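Long-range contacts in SAS-6 (Leishmania major, PDB 4CKM), which probably helps build the cartwheel of centrioles and basal bodies, this chain being the N-terminal domain of the longer protein: residues A[38-43]-A[65-70]; A[78-83]-A[92-97]. One frame throughout, in Å; residues are numbered along the deposited sequence.

Overall arrangement
Contacts 1 and 2 belong to one sheet and follow each other along the chain: 38-43 with 65-70 pairs strands 39-50 and 57-70, and 78-83 with 92-97 pairs strands 76-85 and 88-98. Each of the four strands is antiparallel to the next in the chain, and the centres of the two contacts lie about 9 Å apart. The seam between them is the pairing of strand 57-70 with strand 76-85, where Arg-66 O lies 2.7 Å from Leu-80 N and Gly-68 O 2.9 Å from Val-78 N, both probable hydrogen bonds. The centre of contact 1 lies about 12 Å from the centre of the chain, that of contact 2 about 7 Å. Helix 117-130 packs against side chains of both.

Contact 1. Residues A[38-43]-A[65-70]; sequences QTLLET and VRTGRG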
# COMPACT_ATOMS: atom_id res chain seq x y z
N GLN A 38 -10.76 -7.47 -27.40
CA GLN A 38 -9.40 -7.96 -27.58
C GLN A 38 -8.63 -8.45 -26.34
O GLN A 38 -8.64 -7.85 -25.27
CB GLN A 38 -8.56 -6.95 -28.35
CG GLN A 38 -8.50 -5.57 -27.76
CD GLN A 38 -7.39 -4.75 -28.39
OE1 GLN A 38 -7.18 -3.59 -28.04
NE2 GLN A 38 -6.66 -5.36 -29.30
N THR A 39 -7.96 -9.58 -26.52
CA THR A 39 -7.08 -10.15 -25.52
C THR A 39 -5.77 -9.40 -25.52
O THR A 39 -5.10 -9.33 -26.54
CB THR A 39 -6.86 -11.63 -25.79
OG1 THR A 39 -8.13 -12.30 -25.72
CG2 THR A 39 -5.95 -12.23 -24.74
N LEU A 40 -5.42 -8.79 -24.39
CA LEU A 40 -4.20 -8.00 -24.30
C LEU A 40 -3.05 -8.81 -23.69
O LEU A 40 -1.92 -8.40 -23.79
CB LEU A 40 -4.42 -6.76 -23.45
CG LEU A 40 -5.49 -5.76 -23.89
CD1 LEU A 40 -5.58 -4.62 -22.88
CD2 LEU A 40 -5.19 -5.21 -25.26
N LEU A 41 -3.36 -9.93 -23.05
CA LEU A 41 -2.35 -10.72 -22.38
C LEU A 41 -2.90 -12.05 -22.04
O LEU A 41 -3.98 -12.15 -21.48
CB LEU A 41 -1.88 -10.07 -21.09
CG LEU A 41 -0.68 -10.80 -20.47
CD1 LEU A 41 0.58 -10.55 -21.28
CD2 LEU A 41 -0.46 -10.39 -19.02
N GLU A 42 -2.13 -13.07 -22.39
CA GLU A 42 -2.42 -14.43 -22.03
C GLU A 42 -1.04 -15.06 -21.81
O GLU A 42 -0.28 -15.23 -22.75
CB GLU A 42 -3.16 -15.11 -23.17
CG GLU A 42 -3.53 -16.56 -22.88
CD GLU A 42 -4.63 -17.09 -23.80
OE1 GLU A 42 -4.96 -16.44 -24.82
OE2 GLU A 42 -5.18 -18.16 -23.48
N THR A 43 -0.70 -15.35 -20.57
CA THR A 43 0.66 -15.77 -20.27
C THR A 43 0.70 -16.51 -18.96
O THR A 43 -0.35 -16.79 -18.36
CB THR A 43 1.63 -14.56 -20.27
OG1 THR A 43 2.98 -15.03 -20.26
CG2 THR A 43 1.43 -13.64 -19.08
N VAL A 65 -5.84 -11.08 -19.54
CA VAL A 65 -6.46 -9.78 -19.47
C VAL A 65 -7.14 -9.53 -20.82
O VAL A 65 -6.49 -9.62 -21.87
CB VAL A 65 -5.44 -8.65 -19.18
CG1 VAL A 65 -6.13 -7.29 -19.17
CG2 VAL A 65 -4.73 -8.87 -17.86
N ARG A 66 -8.43 -9.22 -20.77
CA ARG A 66 -9.23 -8.95 -21.98
C ARG A 66 -10.12 -7.73 -21.79
O ARG A 66 -10.66 -7.52 -20.70
CB ARG A 66 -10.10 -10.17 -22.31
CG ARG A 66 -10.87 -10.05 -23.62
CD ARG A 66 -11.68 -11.31 -23.91
NE ARG A 66 -12.84 -11.46 -23.02
CZ ARG A 66 -13.43 -12.63 -22.70
NH1 ARG A 66 -12.98 -13.79 -23.16
NH2 ARG A 66 -14.49 -12.63 -21.89
N THR A 67 -10.24 -6.91 -22.84
CA THR A 67 -11.21 -5.82 -22.89
C THR A 67 -12.37 -6.23 -23.76
O THR A 67 -12.17 -6.89 -24.77
CB THR A 67 -10.62 -4.53 -23.49
OG1 THR A 67 -10.23 -4.77 -24.85
CG2 THR A 67 -9.42 -4.05 -22.69
N GLY A 68 -13.57 -5.83 -23.38
CA GLY A 68 -14.76 -6.07 -24.20
C GLY A 68 -15.95 -5.20 -23.78
O GLY A 68 -15.78 -4.05 -23.36
N ARG A 69 -17.14 -5.79 -23.89
CA ARG A 69 -18.40 -5.13 -23.61
C ARG A 69 -19.22 -5.98 -22.71
O ARG A 69 -19.14 -7.18 -22.77
CB ARG A 69 -19.21 -4.95 -24.88
CG ARG A 69 -18.57 -4.05 -25.91
CD ARG A 69 -18.55 -2.62 -25.44
NE ARG A 69 -18.21 -1.74 -26.55
CZ ARG A 69 -18.66 -0.50 -26.71
NH1 ARG A 69 -19.51 0.07 -25.84
NH2 ARG A 69 -18.27 0.18 -27.76
N GLY A 70 -20.03 -5.36 -21.89
CA GLY A 70 -20.90 -6.09 -20.99
C GLY A 70 -21.82 -5.09 -20.37
O GLY A 70 -22.20 -4.09 -21.00
O HOH W 1 -8.68 -2.89 -25.65
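Val-65, Thr-67 and Gln-38 give up the most surface where the start of strand 39-50 meets the end of strand 57-70. Val-65 O accepts a bond from Leu-40 N (2.9 Å) and a weak one from Leu-41 N (3.4 Å), while Val-65 N donates to Leu-41 O at 2.9 Å. Leu-40 and Leu-41 both face Val-65, a classic beta bulge, which shifts the antiparallel register by one between Thr-39 and Leu-41. On the sheet face that carries both residues, the side chains of Val-65 and Leu-41 meet at their CB atoms, 4.3 Å apart. Beyond the bulge, Thr-67 N donates to Gln-38 O (3.1 Å). With chi1 of 56° and 62°, Gln-38 CG and Thr-67 OG1 each sit between their own backbone N and carbonyl carbon, and the two side chains run alongside each other. A water joins their ends, giving a proton to Gln-38 OE1 at 2.9 Å and lying 2.6 Å from Thr-67 OG1. The methyl Thr-67 CG2 turns instead to Leu-40 CD1, 3.9 Å away, the two side chains crossing at about a right angle. Helix 117-130 covers Leu-41 through Leu-126 and Arg-127 and touches Gln-38 through Arg-120; strand 76-85 flanks 65-70 along its other edge.

Contact 2. Residues A[78-83]-A[92-97]; sequences VVLVRL and LFELEL
Arg-82 leaves its strand with CG anti to the backbone N (chi1 178°) and then bends at chi3 (-77°), which swings the guanidinium over to Glu-94, whose CG lies anti to its carbonyl carbon (chi1 -64°). The two side chains run side by side, their flat ends nearly coplanar. Arg-82 grips side-on: NE donates to the anti lone pair of Glu-94 OE2 (2.8 Å), and NH2 meets the same oxygen at 2.9 Å, nearly along its C-O axis. Both charges are thus paired through a single atom in the guanidinium plane. Apolar groups line this bridge: Leu-80 CD2 lies over one face of the guanidinium, offset toward its rim, Leu-80 CD1 touches Glu-94 CD (3.8 Å), and Leu-92 CD1 presses on Arg-82 CG at 3.5 Å. The strands form an antiparallel beta hairpin in the SAS-6 N-terminal domain, held by paired backbone bonds at Val-79 with Leu-97, Val-81 with Leu-95 and Leu-83 with Phe-93. These three pairs put their side chains on the sheet face opposite the one that bears Leu-80, Arg-82 and Glu-94. There Val-81 CB stands 4.4 Å from Leu-95 CB; Val-81 packs on Leu-122 and Leu-97 on Phe-118 of helix 117-130, while Phe-93 makes edge-to-face contacts with Phe-91 and Phe-140.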
# COMPACT_ATOMS: atom_id res chain seq x y z
N VAL A 78 -15.77 -3.18 -20.55
CA VAL A 78 -15.25 -3.94 -19.41
C VAL A 78 -13.78 -4.32 -19.57
O VAL A 78 -13.26 -4.46 -20.69
CB VAL A 78 -16.01 -5.28 -19.18
CG1 VAL A 78 -17.49 -5.04 -19.03
CG2 VAL A 78 -15.80 -6.24 -20.33
N VAL A 79 -13.15 -4.55 -18.43
CA VAL A 79 -11.82 -5.12 -18.38
C VAL A 79 -11.93 -6.39 -17.57
O VAL A 79 -12.42 -6.37 -16.44
CB VAL A 79 -10.85 -4.16 -17.69
CG1 VAL A 79 -9.51 -4.84 -17.46
CG2 VAL A 79 -10.67 -2.92 -18.53
N LEU A 80 -11.48 -7.49 -18.16
CA LEU A 80 -11.48 -8.77 -17.49
C LEU A 80 -10.02 -9.17 -17.18
O LEU A 80 -9.15 -9.14 -18.06
CB LEU A 80 -12.14 -9.82 -18.36
CG LEU A 80 -12.06 -11.23 -17.79
CD1 LEU A 80 -13.02 -11.42 -16.63
CD2 LEU A 80 -12.34 -12.27 -18.87
N VAL A 81 -9.79 -9.55 -15.92
CA VAL A 81 -8.52 -10.07 -15.44
C VAL A 81 -8.82 -11.43 -14.82
O VAL A 81 -9.55 -11.52 -13.82
CB VAL A 81 -7.90 -9.16 -14.35
CG1 VAL A 81 -6.62 -9.76 -13.78
CG2 VAL A 81 -7.59 -7.78 -14.91
N ARG A 82 -8.25 -12.47 -15.42
CA ARG A 82 -8.45 -13.83 -15.00
C ARG A 82 -7.14 -14.51 -14.59
O ARG A 82 -6.09 -14.36 -15.23
CB ARG A 82 -9.07 -14.58 -16.16
CG ARG A 82 -9.31 -16.05 -15.91
CD ARG A 82 -9.69 -16.75 -17.21
NE ARG A 82 -11.08 -16.46 -17.57
CZ ARG A 82 -11.54 -16.32 -18.81
NH1 ARG A 82 -10.74 -16.43 -19.86
NH2 ARG A 82 -12.83 -16.06 -18.98
N LEU A 83 -7.23 -15.28 -13.53
CA LEU A 83 -6.12 -16.04 -13.01
C LEU A 83 -6.52 -17.50 -13.02
O LEU A 83 -7.59 -17.86 -12.49
CB LEU A 83 -5.88 -15.58 -11.59
CG LEU A 83 -4.47 -15.58 -11.08
CD1 LEU A 83 -3.57 -14.76 -11.98
CD2 LEU A 83 -4.48 -15.04 -9.65
N LEU A 92 -10.02 -20.81 -10.70
CA LEU A 92 -10.37 -19.85 -11.73
C LEU A 92 -10.94 -18.65 -11.03
O LEU A 92 -12.01 -18.76 -10.44
CB LEU A 92 -11.40 -20.44 -12.68
CG LEU A 92 -12.13 -19.48 -13.63
CD1 LEU A 92 -11.14 -18.71 -14.49
CD2 LEU A 92 -13.14 -20.22 -14.50
N PHE A 93 -10.23 -17.53 -11.04
CA PHE A 93 -10.69 -16.32 -10.37
C PHE A 93 -10.67 -15.15 -11.36
O PHE A 93 -9.74 -15.03 -12.16
CB PHE A 93 -9.82 -15.96 -9.17
CG PHE A 93 -9.83 -16.98 -8.07
CD1 PHE A 93 -9.16 -18.20 -8.22
CD2 PHE A 93 -10.44 -16.70 -6.86
CE1 PHE A 93 -9.15 -19.13 -7.19
CE2 PHE A 93 -10.43 -17.62 -5.82
CZ PHE A 93 -9.79 -18.83 -5.98
N GLU A 94 -11.67 -14.28 -11.26
CA GLU A 94 -11.84 -13.17 -12.19
C GLU A 94 -12.24 -11.88 -11.51
O GLU A 94 -13.00 -11.87 -10.54
CB GLU A 94 -12.92 -13.49 -13.21
CG GLU A 94 -12.59 -14.66 -14.11
CD GLU A 94 -13.66 -14.90 -15.17
OE1 GLU A 94 -14.81 -14.45 -14.95
OE2 GLU A 94 -13.33 -15.51 -16.21
N LEU A 95 -11.68 -10.79 -12.02
CA LEU A 95 -12.16 -9.47 -11.76
C LEU A 95 -12.72 -8.98 -13.07
O LEU A 95 -12.06 -9.03 -14.11
CB LEU A 95 -11.03 -8.54 -11.36
CG LEU A 95 -11.42 -7.06 -11.40
CD1 LEU A 95 -12.42 -6.77 -10.29
CD2 LEU A 95 -10.23 -6.13 -11.27
N GLU A 96 -13.93 -8.45 -13.01
CA GLU A 96 -14.51 -7.84 -14.18
C GLU A 96 -14.80 -6.40 -13.82
O GLU A 96 -15.60 -6.13 -12.94
CB GLU A 96 -15.77 -8.56 -14.57
CG GLU A 96 -16.25 -8.19 -15.95
CD GLU A 96 -17.58 -8.84 -16.24
OE1 GLU A 96 -17.64 -10.10 -16.18
OE2 GLU A 96 -18.55 -8.09 -16.48
N LEU A 97 -14.12 -5.49 -14.49
CA LEU A 97 -14.23 -4.10 -14.12
C LEU A 97 -15.01 -3.31 -15.17
O LEU A 97 -14.61 -3.22 -16.33
CB LEU A 97 -12.83 -3.56 -13.91
CG LEU A 97 -12.74 -2.10 -13.48
CD1 LEU A 97 -13.52 -1.78 -12.20
CD2 LEU A 97 -11.26 -1.77 -13.33